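Local structure of beta-lactamase (Chitinophaga pinensis, 6N36) at residues A[158-163]-A[205-210]; A[182-187]-A[223-228]; A[76-81]-A[145-150]. The protein probably hydrolyses the beta-lactam ring of antibiotics, using two zinc ions held at the edge of a metallo-beta-lactamase fold. All blocks are in the same frame, centred on the assembly; numbering follows the deposited sequence.

In the fold
Two of the contacts each bring one histidine ligand, His160 and His226, to a two-zinc site, and the third joins the two sheets some distance from it. Interactions 1 and 2 have centres about 14 Å apart and touch: Ser187 O meets both Tyr207 OH and His160 ND1, and one water lies on both zinc ions. Their segments alternate along the chain (158-163, 182-187, 205-210, 223-228), interleaving the two contacts. Interaction 3 closes earlier, its centre about 25 Å from that of interaction 1 and 20 Å from that of interaction 2. It packs strand 76-80 of the seven-stranded sheet on strand 144-147 of the five-stranded one, whose strands 177-182 and 221-223 lead into interaction 2.

Interaction 1. Residues A[158-163]-A[205-210]; sequences PGHTPG and KDYAYT. With ZN (zinc ion), chain C.
Tyr207, on helix 203-215, turns one ring face to the loop backbone at Gly159. The CA of Gly159 stands 3.6 Å from the centroid of the Tyr207 ring and 11° off the ring normal, a CH-pi contact over one face, close to its centre. Gly159 has no side chain to hold the ring off, and the loop follows the ring outward: Gly159 C is 3.3 Å from Tyr207 CZ, and beyond it Tyr207 OH comes within 3.2 Å of His160 CA. His160 N is near the hydroxyl but at a poor angle and is not bonded to it. Tyr207 OH is hydrogen-bonded to Ser187 O, and the same carbonyl oxygen pairs with His160 ND1, so one acceptor ties the helix tyrosine to the histidine.

Pro158 is gripped from the helix side by two residues one turn apart. The Asp206 side chain crosses the proline at about a right angle, with Asp206 OD2 3.5 Å from Pro158 CB; that carboxylate oxygen also has a hydrogen bond with Tyr200 OH. Thr210 sets OG1 beside its own backbone N (chi1 -70°), which turns the hydroxyl back over the helix. There OG1 is 2.7 Å from Pro158 O and 3.1 Å from Asp206 O, two acceptors for a single proton. Tyr209 adds a looser touch, the edge of its ring meeting Pro158 CD.

His160 starts next to the tyrosine but leaves the helix behind. With CG anti to the backbone N (chi1 -175°), its ring swings away, and His160 NE2 binds a zinc ion at 2.1 Å. His83 and His85 supply the other protein ligands and three bound waters complete the coordination, making the three-histidine half of the dinuclear centre characteristic of metallo-beta-lactamases.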
ATOM      1  N   PRO A 158      -3.494  -1.909  11.863  1.00 17.19           N
ATOM      2  CA  PRO A 158      -4.858  -2.340  11.591  1.00 17.99           C
ATOM      3  C   PRO A 158      -5.874  -1.197  11.738  1.00 19.14           C
ATOM      4  O   PRO A 158      -5.605  -0.141  12.371  1.00 18.84           O
ATOM      5  CB  PRO A 158      -5.128  -3.387  12.617  1.00 18.46           C
ATOM      6  CG  PRO A 158      -4.224  -3.000  13.764  1.00 18.76           C
ATOM      7  CD  PRO A 158      -2.938  -2.571  13.064  1.00 18.14           C
ATOM      8  N   GLY A 159      -7.045  -1.431  11.156  1.00 19.08           N
ATOM      9  CA  GLY A 159      -8.224  -0.573  11.299  1.00 18.77           C
ATOM     10  C   GLY A 159      -8.879  -0.379   9.946  1.00 18.03           C
ATOM     11  O   GLY A 159      -9.996  -0.879   9.730  1.00 17.80           O
ATOM     12  N   HIS A 160      -8.200   0.270   9.049  1.00 17.88           N
ATOM     13  CA  HIS A 160      -8.759   0.500   7.684  1.00 17.82           C
ATOM     14  C   HIS A 160      -9.136  -0.859   7.068  1.00 19.96           C
ATOM     15  O   HIS A 160     -10.230  -1.005   6.512  1.00 19.74           O
ATOM     16  CB  HIS A 160      -7.719   1.263   6.864  1.00 18.93           C
ATOM     17  CG  HIS A 160      -8.242   1.627   5.550  1.00 18.68           C
ATOM     18  ND1 HIS A 160      -8.983   2.769   5.352  1.00 20.58           N
ATOM     19  CD2 HIS A 160      -8.181   0.986   4.371  1.00 20.39           C
ATOM     20  CE1 HIS A 160      -9.372   2.794   4.099  1.00 19.69           C
ATOM     21  NE2 HIS A 160      -8.912   1.735   3.474  1.00 18.57           N
ATOM     22  N   THR A 161      -8.311  -1.890   7.279  1.00 18.33           N
ATOM     23  CA  THR A 161      -8.683  -3.297   7.212  1.00 17.92           C
ATOM     24  C   THR A 161      -8.030  -3.965   8.416  1.00 18.27           C
ATOM     25  O   THR A 161      -7.090  -3.402   8.972  1.00 18.46           O
ATOM     26  CB  THR A 161      -8.237  -4.053   5.965  1.00 18.79           C
ATOM     27  OG1 THR A 161      -6.819  -4.023   5.903  1.00 19.32           O
ATOM     28  CG2 THR A 161      -8.781  -3.420   4.707  1.00 18.80           C
ATOM     29  N   PRO A 162      -8.499  -5.142   8.833  1.00 19.47           N
ATOM     30  CA  PRO A 162      -7.849  -5.808   9.960  1.00 19.43           C
ATOM     31  C   PRO A 162      -6.354  -6.006   9.698  1.00 20.31           C
ATOM     32  O   PRO A 162      -5.546  -6.024  10.703  1.00 21.09           O
ATOM     33  CB  PRO A 162      -8.629  -7.113  10.065  1.00 21.25           C
ATOM     34  CG  PRO A 162     -10.002  -6.719   9.621  1.00 22.45           C
ATOM     35  CD  PRO A 162      -9.737  -5.847   8.421  1.00 21.67           C
ATOM     36  N   GLY A 163      -5.983  -6.302   8.452  1.00 20.04           N
ATOM     37  CA  GLY A 163      -4.577  -6.596   8.098  1.00 21.04           C
ATOM     38  C   GLY A 163      -3.854  -5.441   7.446  1.00 20.58           C
ATOM     39  O   GLY A 163      -2.736  -5.651   6.870  1.00 20.66           O
ATOM     40  N   LYS A 205     -10.389  -0.293  18.751  1.00 20.49           N
ATOM     41  CA  LYS A 205      -9.175  -0.543  19.555  1.00 21.17           C
ATOM     42  C   LYS A 205      -7.966  -0.570  18.598  1.00 20.67           C
ATOM     43  O   LYS A 205      -6.873  -0.061  18.931  1.00 21.05           O
ATOM     44  CB  LYS A 205      -9.325  -1.847  20.322  1.00 23.78           C
ATOM     45  CG  LYS A 205     -10.424  -1.787  21.379  1.00 26.54           C
ATOM     46  CD  LYS A 205     -10.566  -3.116  22.120  1.00 31.98           C
ATOM     47  CE  LYS A 205     -11.562  -3.009  23.238  1.00 38.39           C
ATOM     48  NZ  LYS A 205     -12.921  -2.768  22.707  1.00 43.60           N
ATOM     49  N   ASP A 206      -8.163  -1.165  17.410  1.00 19.79           N
ATOM     50  CA  ASP A 206      -7.091  -1.295  16.409  1.00 19.89           C
ATOM     51  C   ASP A 206      -6.727   0.085  15.869  1.00 18.64           C
ATOM     52  O   ASP A 206      -5.547   0.394  15.704  1.00 19.18           O
ATOM     53  CB  ASP A 206      -7.507  -2.261  15.307  1.00 20.35           C
ATOM     54  CG  ASP A 206      -7.227  -3.703  15.628  1.00 20.93           C
ATOM     55  OD1 ASP A 206      -6.643  -4.012  16.718  1.00 23.22           O
ATOM     56  OD2 ASP A 206      -7.622  -4.587  14.766  1.00 21.12           O
ATOM     57  N   TYR A 207      -7.706   0.894  15.486  1.00 18.70           N
ATOM     58  CA  TYR A 207      -7.410   2.245  14.984  1.00 18.98           C
ATOM     59  C   TYR A 207      -6.672   3.051  16.049  1.00 19.21           C
ATOM     60  O   TYR A 207      -5.705   3.731  15.705  1.00 19.66           O
ATOM     61  CB  TYR A 207      -8.675   3.006  14.612  1.00 19.27           C
ATOM     62  CG  TYR A 207      -9.134   2.854  13.184  1.00 19.17           C
ATOM     63  CD1 TYR A 207      -8.431   3.437  12.144  1.00 19.08           C
ATOM     64  CD2 TYR A 207     -10.265   2.118  12.889  1.00 18.06           C
ATOM     65  CE1 TYR A 207      -8.907   3.374  10.852  1.00 18.88           C
ATOM     66  CE2 TYR A 207     -10.754   2.054  11.588  1.00 19.12           C
ATOM     67  CZ  TYR A 207     -10.053   2.647  10.565  1.00 18.36           C
ATOM     68  OH  TYR A 207     -10.593   2.615   9.294  1.00 18.46           O
ATOM     69  N   ALA A 208      -7.068   2.925  17.291  1.00 19.86           N
ATOM     70  CA  ALA A 208      -6.421   3.671  18.388  1.00 20.31           C
ATOM     71  C   ALA A 208      -4.953   3.265  18.490  1.00 20.18           C
ATOM     72  O   ALA A 208      -4.036   4.125  18.587  1.00 20.77           O
ATOM     73  CB  ALA A 208      -7.108   3.475  19.691  1.00 20.98           C
ATOM     74  N   TYR A 209      -4.702   1.949  18.425  1.00 19.95           N
ATOM     75  CA  TYR A 209      -3.340   1.388  18.440  1.00 20.49           C
ATOM     76  C   TYR A 209      -2.532   1.956  17.281  1.00 19.82           C
ATOM     77  O   TYR A 209      -1.397   2.482  17.438  1.00 20.91           O
ATOM     78  CB  TYR A 209      -3.351  -0.150  18.435  1.00 20.43           C
ATOM     79  CG  TYR A 209      -2.005  -0.728  18.078  1.00 20.74           C
ATOM     80  CD1 TYR A 209      -1.027  -0.881  19.031  1.00 22.04           C
ATOM     81  CD2 TYR A 209      -1.641  -1.005  16.775  1.00 19.82           C
ATOM     82  CE1 TYR A 209       0.234  -1.296  18.705  1.00 23.74           C
ATOM     83  CE2 TYR A 209      -0.387  -1.440  16.422  1.00 21.54           C
ATOM     84  CZ  TYR A 209       0.548  -1.683  17.419  1.00 22.27           C
ATOM     85  OH  TYR A 209       1.835  -2.065  17.116  1.00 25.94           O
ATOM     86  N   THR A 210      -3.103   1.898  16.079  1.00 19.11           N
ATOM     87  CA  THR A 210      -2.382   2.307  14.861  1.00 18.99           C
ATOM     88  C   THR A 210      -2.026   3.788  14.920  1.00 18.91           C
ATOM     89  O   THR A 210      -0.895   4.156  14.516  1.00 19.89           O
ATOM     90  CB  THR A 210      -3.253   1.968  13.666  1.00 18.55           C
ATOM     91  OG1 THR A 210      -3.264   0.544  13.583  1.00 19.01           O
ATOM     92  CG2 THR A 210      -2.737   2.572  12.382  1.00 19.21           C
TER
HETATM   93 ZN    ZN C 502      -9.037   1.224   1.425  0.90 21.90          ZN
HETATM   94  O   HOH W   1      -7.692   3.131   0.814  1.00 27.52           O
HETATM   95  O   HOH W   2      -9.448   1.287  -0.561  1.00 29.74           O
HETATM   96  O   HOH W   3     -10.859   2.544   1.345  1.00 28.90           O

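Interaction 2. Residues A[182-187]-A[223-228]; sequences IANIPS and LAPHAG. With ZN (zinc ion), chain B.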
ATOM      1  N   ILE A 182       6.534   3.222   3.562  1.00 18.88           N
ATOM      2  CA  ILE A 182       5.301   3.180   2.724  1.00 18.00           C
ATOM      3  C   ILE A 182       4.173   2.977   3.753  1.00 18.80           C
ATOM      4  O   ILE A 182       4.048   1.861   4.316  1.00 17.92           O
ATOM      5  CB  ILE A 182       5.353   2.067   1.676  1.00 17.88           C
ATOM      6  CG1 ILE A 182       6.548   2.228   0.713  1.00 19.47           C
ATOM      7  CG2 ILE A 182       4.015   2.005   0.945  1.00 18.96           C
ATOM      8  CD1 ILE A 182       6.587   3.477  -0.069  1.00 21.31           C
ATOM      9  N   ALA A 183       3.490   4.063   4.051  1.00 19.45           N
ATOM     10  CA  ALA A 183       2.563   4.191   5.191  1.00 19.29           C
ATOM     11  C   ALA A 183       1.144   3.900   4.761  1.00 21.07           C
ATOM     12  O   ALA A 183       0.649   4.633   3.874  1.00 22.53           O
ATOM     13  CB  ALA A 183       2.613   5.575   5.788  1.00 20.25           C
ATOM     14  N   ASN A 184       0.465   2.985   5.438  1.00 19.16           N
ATOM     15  CA  ASN A 184      -0.991   2.853   5.248  1.00 18.80           C
ATOM     16  C   ASN A 184      -1.703   3.781   6.221  1.00 19.21           C
ATOM     17  O   ASN A 184      -1.779   3.527   7.374  1.00 19.96           O
ATOM     18  CB  ASN A 184      -1.463   1.410   5.383  1.00 19.31           C
ATOM     19  CG  ASN A 184      -2.803   1.277   4.703  1.00 21.54           C
ATOM     20  OD1 ASN A 184      -2.865   1.081   3.476  1.00 21.78           O
ATOM     21  ND2 ASN A 184      -3.900   1.414   5.475  1.00 20.55           N
ATOM     22  N   ILE A 185      -2.252   4.853   5.693  1.00 21.40           N
ATOM     23  CA  ILE A 185      -2.831   5.939   6.520  1.00 21.86           C
ATOM     24  C   ILE A 185      -4.132   5.407   7.094  1.00 22.75           C
ATOM     25  O   ILE A 185      -4.909   4.730   6.425  1.00 23.82           O
ATOM     26  CB  ILE A 185      -3.027   7.205   5.666  1.00 24.51           C
ATOM     27  CG1 ILE A 185      -1.681   7.797   5.232  1.00 24.34           C
ATOM     28  CG2 ILE A 185      -3.895   8.239   6.400  1.00 25.61           C
ATOM     29  CD1 ILE A 185      -0.705   8.127   6.313  1.00 25.52           C
ATOM     30  N   PRO A 186      -4.372   5.612   8.397  1.00 20.59           N
ATOM     31  CA  PRO A 186      -5.540   5.046   9.072  1.00 20.71           C
ATOM     32  C   PRO A 186      -6.824   5.846   8.832  1.00 21.23           C
ATOM     33  O   PRO A 186      -7.445   6.347   9.752  1.00 20.88           O
ATOM     34  CB  PRO A 186      -5.105   5.033  10.527  1.00 21.43           C
ATOM     35  CG  PRO A 186      -4.243   6.257  10.631  1.00 22.57           C
ATOM     36  CD  PRO A 186      -3.427   6.225   9.361  1.00 20.87           C
ATOM     37  N   SER A 187      -7.207   5.947   7.573  1.00 20.59           N
ATOM     38  CA  SER A 187      -8.486   6.567   7.200  1.00 20.35           C
ATOM     39  C   SER A 187      -9.668   5.717   7.676  1.00 19.61           C
ATOM     40  O   SER A 187      -9.589   4.510   7.691  1.00 19.50           O
ATOM     41  CB  SER A 187      -8.537   6.891   5.733  1.00 21.74           C
ATOM     42  OG  SER A 187      -8.468   5.717   4.975  1.00 22.34           O
ATOM     43  N   LEU A 223       5.828   7.688   1.718  1.00 20.80           N
ATOM     44  CA  LEU A 223       4.801   7.726   0.655  1.00 20.47           C
ATOM     45  C   LEU A 223       3.642   6.884   1.180  1.00 20.00           C
ATOM     46  O   LEU A 223       3.747   6.269   2.216  1.00 20.13           O
ATOM     47  CB  LEU A 223       5.328   7.211  -0.687  1.00 22.01           C
ATOM     48  CG  LEU A 223       6.484   8.030  -1.310  1.00 22.32           C
ATOM     49  CD1 LEU A 223       7.810   7.520  -0.812  1.00 24.84           C
ATOM     50  CD2 LEU A 223       6.447   7.973  -2.810  1.00 23.96           C
ATOM     51  N   ALA A 224       2.541   6.939   0.479  1.00 19.21           N
ATOM     52  CA  ALA A 224       1.299   6.272   0.911  1.00 19.44           C
ATOM     53  C   ALA A 224       0.540   5.790  -0.322  1.00 19.57           C
ATOM     54  O   ALA A 224       0.914   6.091  -1.441  1.00 20.34           O
ATOM     55  CB  ALA A 224       0.471   7.250   1.727  1.00 20.03           C
ATOM     56  N   PRO A 225      -0.538   5.007  -0.118  1.00 19.43           N
ATOM     57  CA  PRO A 225      -1.227   4.373  -1.223  1.00 19.27           C
ATOM     58  C   PRO A 225      -2.051   5.322  -2.087  1.00 18.92           C
ATOM     59  O   PRO A 225      -2.385   4.903  -3.165  1.00 20.31           O
ATOM     60  CB  PRO A 225      -2.143   3.354  -0.540  1.00 21.33           C
ATOM     61  CG  PRO A 225      -1.466   3.040   0.756  1.00 21.09           C
ATOM     62  CD  PRO A 225      -0.896   4.373   1.181  1.00 20.77           C
ATOM     63  N   HIS A 226      -2.421   6.493  -1.573  1.00 18.06           N
ATOM     64  CA  HIS A 226      -3.184   7.491  -2.334  1.00 19.46           C
ATOM     65  C   HIS A 226      -2.359   8.769  -2.394  1.00 21.14           C
ATOM     66  O   HIS A 226      -1.926   9.258  -1.349  1.00 21.29           O
ATOM     67  CB  HIS A 226      -4.550   7.739  -1.703  1.00 19.48           C
ATOM     68  CG  HIS A 226      -5.489   6.603  -1.885  1.00 20.02           C
ATOM     69  ND1 HIS A 226      -6.236   6.418  -3.067  1.00 21.17           N
ATOM     70  CD2 HIS A 226      -5.764   5.554  -1.082  1.00 19.99           C
ATOM     71  CE1 HIS A 226      -6.966   5.326  -2.932  1.00 20.40           C
ATOM     72  NE2 HIS A 226      -6.699   4.768  -1.750  1.00 19.32           N
ATOM     73  N   ALA A 227      -2.282   9.378  -3.578  1.00 22.66           N
ATOM     74  CA  ALA A 227      -1.453  10.580  -3.796  1.00 23.13           C
ATOM     75  C   ALA A 227      -1.844  11.692  -2.809  1.00 25.24           C
ATOM     76  O   ALA A 227      -0.944  12.430  -2.385  1.00 25.85           O
ATOM     77  CB  ALA A 227      -1.698  11.047  -5.219  1.00 23.95           C
ATOM     78  N   GLY A 228      -3.126  11.890  -2.562  1.00 26.71           N
ATOM     79  CA  GLY A 228      -3.595  13.030  -1.743  1.00 29.00           C
ATOM     80  C   GLY A 228      -3.151  12.883  -0.294  1.00 29.11           C
ATOM     81  O   GLY A 228      -3.031  13.922   0.417  1.00 31.32           O
TER
HETATM   82 ZN    ZN B 501      -7.497   2.940  -1.186  0.90 22.01          ZN
HETATM   83  O   HOH W   1      -7.692   3.131   0.814  1.00 27.52           O
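Ile182 and Leu223 form a parallel beta bridge at the end of the five-stranded sheet, where strand 177-182 and the edge strand 221-223 run out into loops. Between the segments the bond is Ala183 N to Leu223 O, 2.9 Å; Leu223 also has a backbone hydrogen bond with Leu181 of the neighbouring strand. On one face of the sheet Ile182 CD1 reaches Leu223 CB at 4.0 Å.

Measured from the bridge onward (182 to 185 against 223 to 225), the directions of the two segments are 61° apart, and the contact changes to loop on loop. Ala183 O takes a CA-H...O contact from Ala224 and has Pro225 CD 3.1 Å away, while Ile185 CG1 rests on Ala224 CB. In the metallo-beta-lactamase fold, loops leaving strand ends carry the zinc ligands, as here.

Asn184, its CG anti to the backbone N (chi1 -160°), crosses Pro225 at about a right angle, with Asn184 OD1 3.6 Å from Pro225 CG. That oxygen is hydrogen-bonded to ND1 of the zinc ligand His83, making Asn184 second-shell. One residue beyond Pro225, His226 NE2 binds the second zinc ion at 2.1 Å alongside Asp87, His88 and the water shared by both metals; its ND1 is hydrogen-bonded to Asp36.

Interaction 3. Residues A[76-81]-A[145-150]; sequences IRILLT and IQLGGM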
ATOM      1  N   ILE A  76       9.393  -9.691 -11.302  1.00 21.20           N
ATOM      2  CA  ILE A  76       8.761  -9.527  -9.957  1.00 21.25           C
ATOM      3  C   ILE A  76       8.725 -10.891  -9.281  1.00 21.61           C
ATOM      4  O   ILE A  76       8.221 -11.865  -9.906  1.00 22.52           O
ATOM      5  CB  ILE A  76       7.380  -8.931 -10.068  1.00 21.50           C
ATOM      6  CG1 ILE A  76       7.448  -7.531 -10.646  1.00 20.59           C
ATOM      7  CG2 ILE A  76       6.654  -9.004  -8.708  1.00 21.43           C
ATOM      8  CD1 ILE A  76       6.070  -7.022 -11.021  1.00 21.51           C
ATOM      9  N   ARG A  77       9.309 -10.985  -8.099  1.00 22.31           N
ATOM     10  CA  ARG A  77       9.371 -12.243  -7.336  1.00 23.74           C
ATOM     11  C   ARG A  77       8.463 -12.234  -6.103  1.00 23.86           C
ATOM     12  O   ARG A  77       8.122 -13.329  -5.646  1.00 24.49           O
ATOM     13  CB  ARG A  77      10.805 -12.535  -6.887  1.00 26.19           C
ATOM     14  CG  ARG A  77      11.766 -12.862  -8.028  1.00 27.84           C
ATOM     15  CD  ARG A  77      11.569 -14.240  -8.649  1.00 31.60           C
ATOM     16  NE  ARG A  77      12.453 -14.353  -9.822  1.00 37.25           N
ATOM     17  CZ  ARG A  77      12.070 -14.070 -11.074  1.00 38.05           C
ATOM     18  NH1 ARG A  77      10.807 -13.732 -11.335  1.00 38.53           N
ATOM     19  NH2 ARG A  77      12.966 -14.112 -12.058  1.00 41.04           N
ATOM     20  N   ILE A  78       8.202 -11.061  -5.538  1.00 21.80           N
ATOM     21  CA  ILE A  78       7.399 -10.921  -4.299  1.00 21.97           C
ATOM     22  C   ILE A  78       6.308  -9.890  -4.547  1.00 20.12           C
ATOM     23  O   ILE A  78       6.612  -8.800  -5.014  1.00 19.26           O
ATOM     24  CB  ILE A  78       8.294 -10.542  -3.124  1.00 22.76           C
ATOM     25  CG1 ILE A  78       9.388 -11.601  -2.929  1.00 24.97           C
ATOM     26  CG2 ILE A  78       7.431 -10.336  -1.882  1.00 22.53           C
ATOM     27  CD1 ILE A  78      10.332 -11.294  -1.817  1.00 25.50           C
ATOM     28  N   LEU A  79       5.116 -10.222  -4.095  1.00 20.26           N
ATOM     29  CA  LEU A  79       3.953  -9.309  -4.101  1.00 19.57           C
ATOM     30  C   LEU A  79       3.558  -8.990  -2.665  1.00 19.92           C
ATOM     31  O   LEU A  79       3.411  -9.905  -1.856  1.00 20.66           O
ATOM     32  CB  LEU A  79       2.767  -9.975  -4.804  1.00 20.75           C
ATOM     33  CG  LEU A  79       3.018 -10.497  -6.209  1.00 22.79           C
ATOM     34  CD1 LEU A  79       1.796 -11.174  -6.772  1.00 24.42           C
ATOM     35  CD2 LEU A  79       3.456  -9.413  -7.097  1.00 23.50           C
ATOM     36  N   LEU A  80       3.398  -7.708  -2.388  1.00 18.71           N
ATOM     37  CA  LEU A  80       2.934  -7.171  -1.103  1.00 18.79           C
ATOM     38  C   LEU A  80       1.784  -6.205  -1.355  1.00 17.78           C
ATOM     39  O   LEU A  80       1.610  -5.692  -2.481  1.00 17.64           O
ATOM     40  CB  LEU A  80       4.064  -6.408  -0.421  1.00 18.89           C
ATOM     41  CG  LEU A  80       5.341  -7.172  -0.142  1.00 20.87           C
ATOM     42  CD1 LEU A  80       6.387  -6.237   0.435  1.00 20.83           C
ATOM     43  CD2 LEU A  80       5.061  -8.318   0.790  1.00 22.80           C
ATOM     44  N   THR A  81       0.984  -5.973  -0.316  1.00 17.81           N
ATOM     45  CA  THR A  81      -0.057  -4.939  -0.343  1.00 17.27           C
ATOM     46  C   THR A  81      -0.086  -4.211   0.998  1.00 16.71           C
ATOM     47  O   THR A  81       0.196  -4.830   2.038  1.00 18.16           O
ATOM     48  CB  THR A  81      -1.438  -5.516  -0.681  1.00 18.93           C
ATOM     49  OG1 THR A  81      -2.349  -4.436  -0.833  1.00 19.26           O
ATOM     50  CG2 THR A  81      -1.941  -6.483   0.376  1.00 19.38           C
ATOM     51  N   ILE A 145      11.003  -9.251   5.066  1.00 27.67           N
ATOM     52  CA  ILE A 145      10.927  -9.788   3.696  1.00 28.06           C
ATOM     53  C   ILE A 145      12.283  -9.417   3.088  1.00 27.58           C
ATOM     54  O   ILE A 145      12.637  -8.194   3.063  1.00 27.87           O
ATOM     55  CB  ILE A 145       9.732  -9.179   2.938  1.00 27.71           C
ATOM     56  CG1 ILE A 145       8.432  -9.432   3.708  1.00 29.34           C
ATOM     57  CG2 ILE A 145       9.653  -9.711   1.520  1.00 29.61           C
ATOM     58  CD1 ILE A 145       7.630  -8.188   3.980  1.00 30.77           C
ATOM     59  N   GLN A 146      13.030 -10.433   2.724  1.00 28.13           N
ATOM     60  CA  GLN A 146      14.411 -10.267   2.215  1.00 29.61           C
ATOM     61  C   GLN A 146      14.514 -10.791   0.793  1.00 28.31           C
ATOM     62  O   GLN A 146      14.109 -11.915   0.519  1.00 29.69           O
ATOM     63  CB  GLN A 146      15.389 -10.972   3.157  1.00 32.49           C
ATOM     64  CG  GLN A 146      15.385 -10.341   4.529  1.00 34.71           C
ATOM     65  CD  GLN A 146      16.288 -11.109   5.454  1.00 41.03           C
ATOM     66  OE1 GLN A 146      15.826 -11.933   6.233  1.00 46.97           O
ATOM     67  NE2 GLN A 146      17.577 -10.883   5.312  1.00 41.90           N
ATOM     68  N   LEU A 147      15.205 -10.041  -0.050  1.00 27.10           N
ATOM     69  CA  LEU A 147      15.485 -10.443  -1.450  1.00 26.29           C
ATOM     70  C   LEU A 147      16.645  -9.603  -1.969  1.00 25.51           C
ATOM     71  O   LEU A 147      16.572  -8.361  -1.889  1.00 25.15           O
ATOM     72  CB  LEU A 147      14.242 -10.193  -2.320  1.00 26.10           C
ATOM     73  CG  LEU A 147      14.381 -10.643  -3.764  1.00 26.42           C
ATOM     74  CD1 LEU A 147      14.608 -12.126  -3.898  1.00 29.10           C
ATOM     75  CD2 LEU A 147      13.188 -10.182  -4.605  1.00 26.72           C
ATOM     76  N   GLY A 148      17.686 -10.241  -2.502  1.00 27.47           N
ATOM     77  CA  GLY A 148      18.770  -9.534  -3.218  1.00 26.69           C
ATOM     78  C   GLY A 148      19.370  -8.368  -2.435  1.00 27.05           C
ATOM     79  O   GLY A 148      19.729  -7.348  -3.056  1.00 27.81           O
ATOM     80  N   GLY A 149      19.562  -8.534  -1.112  1.00 27.74           N
ATOM     81  CA  GLY A 149      20.204  -7.502  -0.273  1.00 28.65           C
ATOM     82  C   GLY A 149      19.215  -6.578   0.401  1.00 27.79           C
ATOM     83  O   GLY A 149      19.645  -5.841   1.302  1.00 29.07           O
ATOM     84  N   MET A 150      17.957  -6.539  -0.051  1.00 26.37           N
ATOM     85  CA  MET A 150      16.905  -5.698   0.564  1.00 26.25           C
ATOM     86  C   MET A 150      16.303  -6.414   1.760  1.00 26.62           C
ATOM     87  O   MET A 150      16.114  -7.651   1.725  1.00 27.88           O
ATOM     88  CB  MET A 150      15.776  -5.381  -0.433  1.00 26.27           C
ATOM     89  CG  MET A 150      16.198  -4.406  -1.423  1.00 26.89           C
ATOM     90  SD  MET A 150      16.717  -2.799  -0.858  1.00 30.00           S
ATOM     91  CE  MET A 150      15.206  -2.367   0.005  1.00 27.92           C
TER
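Ile78 points from strand 76-80 toward strand 144-147 of the other sheet, and its side chain makes the closest approach between the two. From CB the chain divides. The short branch, anti to the backbone N, ends at CG2, which lies 4.1 Å from Ile145 CG2. The long branch goes through CG1, placed beside the backbone N (chi1 -58°), and continues fully extended (chi2 179°). At its tip, Ile78 CD1 is 3.8 Å from Ile145 CG2 and also 4.1 Å from Leu147 CB. Ile78 thus meets Ile145 obliquely with both branches, whereas it slides past Leu147 in the opposite direction.

Neighbouring pairs extend the same layer. Leu80 and Ile145 meet tip to tip, Leu80 CD2 standing 4.1 Å from Ile145 CD1. Arg77 takes part only through its aliphatic base, CB lying 4.1 Å from Leu147 CD2; the rest bends away so that NH1 binds Lys74 O. Met104 of strand 102-106 touches Ile78, Leu80 and Ile145, filling in alongside. After Leu147 a type I' turn through Gly148 and Gly149 sends the chain back towards Met150.

The strand axes are 9.1 Å apart and their directions 164° apart, a nearly antiparallel face-to-face packing of two sheets, as expected in the alpha-beta/beta-alpha sandwich of this family. All side-chain contacts within 4.2 Å are carbon on carbon, which is consistent with dispersion and partial exclusion of water holding these segments together, without directional polar bonds between them.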